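Local atomic coordinates of flap endonuclease 1 (Desulfurococcus amylolyticus, PDB entry 3ORY), a protein that probably cleaves the 5' flaps of branched DNA during replication and repair, as a structure-specific nuclease of the archaeal FEN1 family. Residues A[63-77]-A[322-336]. Residues are numbered along the deposited sequence; the frame is centred on the assembly and turned at random.
Sequences DNNGRITSHLSGLFY and LVDEHDFSIDRVSTA
The D63 carboxylate and H326 imidazole lie nearly coplanar (14° apart), with D63 OD2 at the ring edge and somewhat out of its plane; H326 ND1 donates to D63 OD2 over 3.1 Å on the anti lone pair of that oxygen. The syn lone pair of OD2 takes R67 NE at 2.8 Å, and R67 NH2 adds a third bond from above the carboxylate plane, a salt bridge in which the arginine lies side-on. OD1 is held too, by the backbone N of N65 (an Asx turn) and of R67, which arrive from opposite faces of the carboxylate. This buried acid thus fixes both its own type I turn, D63 to G66, and the histidine across the contact. Replaced by alanine, this position would probably leave H326 ND1 and the R67 guanidinium without their shared acceptor and strip the turn of its Asx bond, with less to fix the imidazole's rotation. Beside D63, D327 OD2 accepts from N64 N at 2.8 Å, nearly straight at 165°; the like charges of D63 OD1 and D327 OD2 lie 4.6 Å apart, a repulsion that R67 is likely to offset. The contact fastens the loop leading into helix 70-84, within the XPG N-terminal domain of the PIN-like nuclease fold, to the bend between helices 315-325 and 330-347. L72 CD1 sits over the H326 ring in a CH-pi contact, 3.8 Å from its centroid. The F328 ring turns its edge to S73, whose N and CA lie near its plane, while L322 CD2 covers one face. F76, its CG swung opposite the backbone N (chi1 -179°), lays a ring face against L322 CD1, 3.6 Å from the centroid. A336 CB sits in the notch where the F76 and Y77 rings meet, 3.8 Å from both F76 CE2 and Y77 CE1.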
# COMPACT_ATOMS: atom_id res chain seq x y z
N ASP A 63 16.44 8.85 -13.46
CA ASP A 63 17.65 8.39 -14.12
C ASP A 63 18.11 9.42 -15.16
O ASP A 63 17.50 10.49 -15.28
CB ASP A 63 17.48 6.98 -14.71
CG ASP A 63 16.48 6.92 -15.87
OD1 ASP A 63 16.20 7.96 -16.51
OD2 ASP A 63 15.98 5.81 -16.15
N ASN A 64 19.17 9.11 -15.90
CA ASN A 64 19.73 10.03 -16.90
C ASN A 64 18.89 10.16 -18.17
O ASN A 64 19.17 11.02 -19.01
CB ASN A 64 21.16 9.63 -17.25
CG ASN A 64 22.14 9.86 -16.11
OD1 ASN A 64 21.89 10.65 -15.20
ND2 ASN A 64 23.27 9.16 -16.15
N ASN A 65 17.90 9.30 -18.32
CA ASN A 65 16.94 9.37 -19.42
C ASN A 65 15.68 10.13 -19.00
O ASN A 65 14.67 10.10 -19.70
CB ASN A 65 16.59 7.96 -19.92
CG ASN A 65 17.59 7.43 -20.96
OD1 ASN A 65 18.05 8.16 -21.83
ND2 ASN A 65 17.89 6.14 -20.87
N GLY A 66 15.75 10.80 -17.85
CA GLY A 66 14.62 11.54 -17.29
C GLY A 66 13.49 10.71 -16.68
O GLY A 66 12.46 11.27 -16.30
N ARG A 67 13.66 9.40 -16.57
CA ARG A 67 12.60 8.52 -16.04
C ARG A 67 12.59 8.43 -14.50
O ARG A 67 13.65 8.36 -13.87
CB ARG A 67 12.71 7.12 -16.64
CG ARG A 67 12.59 7.08 -18.16
CD ARG A 67 12.94 5.71 -18.71
NE ARG A 67 14.30 5.31 -18.35
CZ ARG A 67 14.97 4.32 -18.94
NH1 ARG A 67 14.42 3.63 -19.93
NH2 ARG A 67 16.20 4.03 -18.55
N ILE A 68 11.39 8.43 -13.92
CA ILE A 68 11.23 8.29 -12.47
C ILE A 68 11.76 6.93 -11.99
O ILE A 68 11.51 5.91 -12.62
CB ILE A 68 9.76 8.51 -12.03
CG1 ILE A 68 9.33 9.95 -12.37
CG2 ILE A 68 9.56 8.22 -10.52
CD1 ILE A 68 7.83 10.26 -12.15
N THR A 69 12.54 6.93 -10.91
CA THR A 69 13.12 5.68 -10.40
C THR A 69 12.78 5.45 -8.93
O THR A 69 13.20 4.44 -8.35
CB THR A 69 14.65 5.64 -10.57
OG1 THR A 69 15.20 6.81 -9.96
CG2 THR A 69 15.04 5.60 -12.05
N SER A 70 12.01 6.36 -8.33
CA SER A 70 11.63 6.30 -6.91
C SER A 70 11.07 4.94 -6.49
O SER A 70 11.36 4.44 -5.39
CB SER A 70 10.63 7.41 -6.56
OG SER A 70 11.26 8.69 -6.59
N HIS A 71 10.27 4.33 -7.36
CA HIS A 71 9.59 3.07 -7.07
C HIS A 71 10.58 1.91 -6.98
O HIS A 71 10.43 1.02 -6.15
CB HIS A 71 8.54 2.78 -8.15
CG HIS A 71 9.10 2.71 -9.53
ND1 HIS A 71 9.78 3.76 -10.11
CD2 HIS A 71 9.09 1.73 -10.46
CE1 HIS A 71 10.17 3.42 -11.32
NE2 HIS A 71 9.75 2.20 -11.56
N LEU A 72 11.61 1.95 -7.84
CA LEU A 72 12.65 0.93 -7.84
C LEU A 72 13.60 1.09 -6.66
O LEU A 72 14.06 0.09 -6.11
CB LEU A 72 13.46 0.97 -9.15
CG LEU A 72 12.68 0.68 -10.42
CD1 LEU A 72 13.55 0.88 -11.65
CD2 LEU A 72 12.07 -0.73 -10.41
N SER A 73 13.89 2.33 -6.29
CA SER A 73 14.74 2.62 -5.15
C SER A 73 14.10 2.12 -3.85
O SER A 73 14.73 1.40 -3.07
CB SER A 73 15.02 4.11 -5.05
OG SER A 73 15.97 4.37 -4.05
N GLY A 74 12.85 2.50 -3.64
CA GLY A 74 12.06 1.97 -2.53
C GLY A 74 11.98 0.46 -2.52
O GLY A 74 12.25 -0.17 -1.49
N LEU A 75 11.63 -0.13 -3.65
CA LEU A 75 11.48 -1.56 -3.71
C LEU A 75 12.79 -2.28 -3.36
O LEU A 75 12.78 -3.27 -2.63
CB LEU A 75 10.98 -2.00 -5.09
CG LEU A 75 10.48 -3.44 -5.23
CD1 LEU A 75 9.27 -3.71 -4.36
CD2 LEU A 75 10.12 -3.70 -6.68
N PHE A 76 13.90 -1.78 -3.88
CA PHE A 76 15.21 -2.35 -3.58
C PHE A 76 15.57 -2.23 -2.09
O PHE A 76 15.72 -3.24 -1.40
CB PHE A 76 16.27 -1.69 -4.46
CG PHE A 76 17.67 -2.23 -4.25
CD1 PHE A 76 17.98 -3.56 -4.53
CD2 PHE A 76 18.69 -1.38 -3.81
CE1 PHE A 76 19.29 -4.04 -4.36
CE2 PHE A 76 20.00 -1.86 -3.64
CZ PHE A 76 20.30 -3.19 -3.91
N TYR A 77 15.68 -1.00 -1.61
CA TYR A 77 16.19 -0.76 -0.26
C TYR A 77 15.25 -1.23 0.84
O TYR A 77 15.71 -1.76 1.85
CB TYR A 77 16.59 0.71 -0.08
CG TYR A 77 17.82 1.07 -0.89
CD1 TYR A 77 19.08 0.54 -0.56
CD2 TYR A 77 17.74 1.95 -1.98
CE1 TYR A 77 20.22 0.86 -1.31
CE2 TYR A 77 18.89 2.28 -2.72
CZ TYR A 77 20.11 1.73 -2.38
OH TYR A 77 21.23 2.05 -3.12
N LEU A 322 19.46 -1.61 -11.89
CA LEU A 322 19.58 -0.36 -11.13
C LEU A 322 20.68 0.57 -11.63
O LEU A 322 20.43 1.74 -11.93
CB LEU A 322 19.77 -0.64 -9.63
CG LEU A 322 18.65 -1.43 -8.95
CD1 LEU A 322 18.95 -1.54 -7.47
CD2 LEU A 322 17.28 -0.77 -9.17
N VAL A 323 21.91 0.05 -11.72
CA VAL A 323 23.04 0.88 -12.10
C VAL A 323 23.05 1.18 -13.61
O VAL A 323 23.00 2.34 -13.99
CB VAL A 323 24.40 0.28 -11.64
CG1 VAL A 323 25.58 1.19 -12.02
CG2 VAL A 323 24.38 0.01 -10.14
N ASP A 324 23.08 0.15 -14.44
CA ASP A 324 23.26 0.36 -15.89
C ASP A 324 22.04 1.00 -16.56
O ASP A 324 22.17 1.96 -17.30
CB ASP A 324 23.63 -0.95 -16.59
CG ASP A 324 24.88 -1.59 -16.01
OD1 ASP A 324 25.69 -0.87 -15.39
OD2 ASP A 324 25.04 -2.81 -16.16
N GLU A 325 20.86 0.46 -16.27
CA GLU A 325 19.64 0.93 -16.91
C GLU A 325 19.03 2.16 -16.24
O GLU A 325 18.32 2.94 -16.90
CB GLU A 325 18.61 -0.19 -16.96
CG GLU A 325 18.95 -1.28 -17.98
CD GLU A 325 18.07 -2.53 -17.86
OE1 GLU A 325 16.91 -2.44 -17.41
OE2 GLU A 325 18.57 -3.62 -18.21
N HIS A 326 19.28 2.35 -14.94
CA HIS A 326 18.61 3.42 -14.19
C HIS A 326 19.53 4.35 -13.39
O HIS A 326 19.07 5.16 -12.57
CB HIS A 326 17.48 2.84 -13.33
CG HIS A 326 16.36 2.25 -14.14
ND1 HIS A 326 15.49 3.02 -14.87
CD2 HIS A 326 15.99 0.96 -14.35
CE1 HIS A 326 14.62 2.23 -15.49
NE2 HIS A 326 14.91 0.98 -15.19
N ASP A 327 20.83 4.22 -13.64
CA ASP A 327 21.84 5.17 -13.16
C ASP A 327 21.96 5.32 -11.65
O ASP A 327 22.38 6.37 -11.16
CB ASP A 327 21.64 6.54 -13.85
CG ASP A 327 21.64 6.43 -15.35
OD1 ASP A 327 22.70 6.10 -15.92
OD2 ASP A 327 20.57 6.64 -15.98
N PHE A 328 21.59 4.27 -10.91
CA PHE A 328 21.81 4.22 -9.46
C PHE A 328 23.32 4.18 -9.20
O PHE A 328 24.09 3.73 -10.06
CB PHE A 328 21.19 2.96 -8.86
CG PHE A 328 19.72 3.05 -8.60
CD1 PHE A 328 19.23 2.87 -7.31
CD2 PHE A 328 18.81 3.29 -9.64
CE1 PHE A 328 17.86 2.94 -7.05
CE2 PHE A 328 17.43 3.36 -9.39
CZ PHE A 328 16.96 3.18 -8.09
N SER A 329 23.73 4.61 -8.02
CA SER A 329 25.14 4.59 -7.66
C SER A 329 25.68 3.16 -7.51
O SER A 329 25.13 2.37 -6.73
CB SER A 329 25.38 5.36 -6.35
OG SER A 329 26.53 4.85 -5.70
N ILE A 330 26.77 2.86 -8.22
CA ILE A 330 27.38 1.53 -8.15
C ILE A 330 27.88 1.18 -6.74
O ILE A 330 27.75 0.04 -6.30
CB ILE A 330 28.50 1.35 -9.22
CG1 ILE A 330 29.05 -0.08 -9.20
CG2 ILE A 330 29.63 2.37 -9.03
CD1 ILE A 330 28.01 -1.16 -9.45
N ASP A 331 28.43 2.18 -6.04
CA ASP A 331 28.88 2.01 -4.66
C ASP A 331 27.72 1.64 -3.75
O ASP A 331 27.78 0.64 -3.02
CB ASP A 331 29.56 3.30 -4.14
CG ASP A 331 30.99 3.48 -4.67
OD1 ASP A 331 31.46 2.66 -5.50
OD2 ASP A 331 31.65 4.45 -4.24
N ARG A 332 26.66 2.45 -3.79
CA ARG A 332 25.50 2.23 -2.93
C ARG A 332 24.83 0.89 -3.22
O ARG A 332 24.50 0.15 -2.29
CB ARG A 332 24.52 3.41 -2.99
CG ARG A 332 25.03 4.65 -2.22
CD ARG A 332 23.92 5.68 -1.97
NE ARG A 332 23.58 6.43 -3.19
CZ ARG A 332 24.22 7.52 -3.61
NH1 ARG A 332 23.83 8.13 -4.73
NH2 ARG A 332 25.25 8.01 -2.92
N VAL A 333 24.66 0.57 -4.50
CA VAL A 333 24.03 -0.70 -4.88
C VAL A 333 24.90 -1.90 -4.49
O VAL A 333 24.39 -2.87 -3.91
CB VAL A 333 23.64 -0.72 -6.39
CG1 VAL A 333 23.24 -2.12 -6.82
CG2 VAL A 333 22.52 0.27 -6.64
N SER A 334 26.20 -1.83 -4.78
CA SER A 334 27.12 -2.93 -4.43
C SER A 334 27.19 -3.20 -2.92
O SER A 334 27.11 -4.35 -2.49
CB SER A 334 28.51 -2.69 -5.01
OG SER A 334 28.45 -2.56 -6.42
N THR A 335 27.35 -2.13 -2.13
CA THR A 335 27.35 -2.23 -0.67
C THR A 335 26.05 -2.87 -0.15
O THR A 335 26.10 -3.80 0.67
CB THR A 335 27.60 -0.84 -0.00
OG1 THR A 335 28.86 -0.32 -0.44
CG2 THR A 335 27.61 -0.95 1.50
N ALA A 336 24.90 -2.40 -0.64
CA ALA A 336 23.62 -2.97 -0.23
C ALA A 336 23.51 -4.45 -0.61
O ALA A 336 23.05 -5.27 0.19
CB ALA A 336 22.45 -2.18 -0.81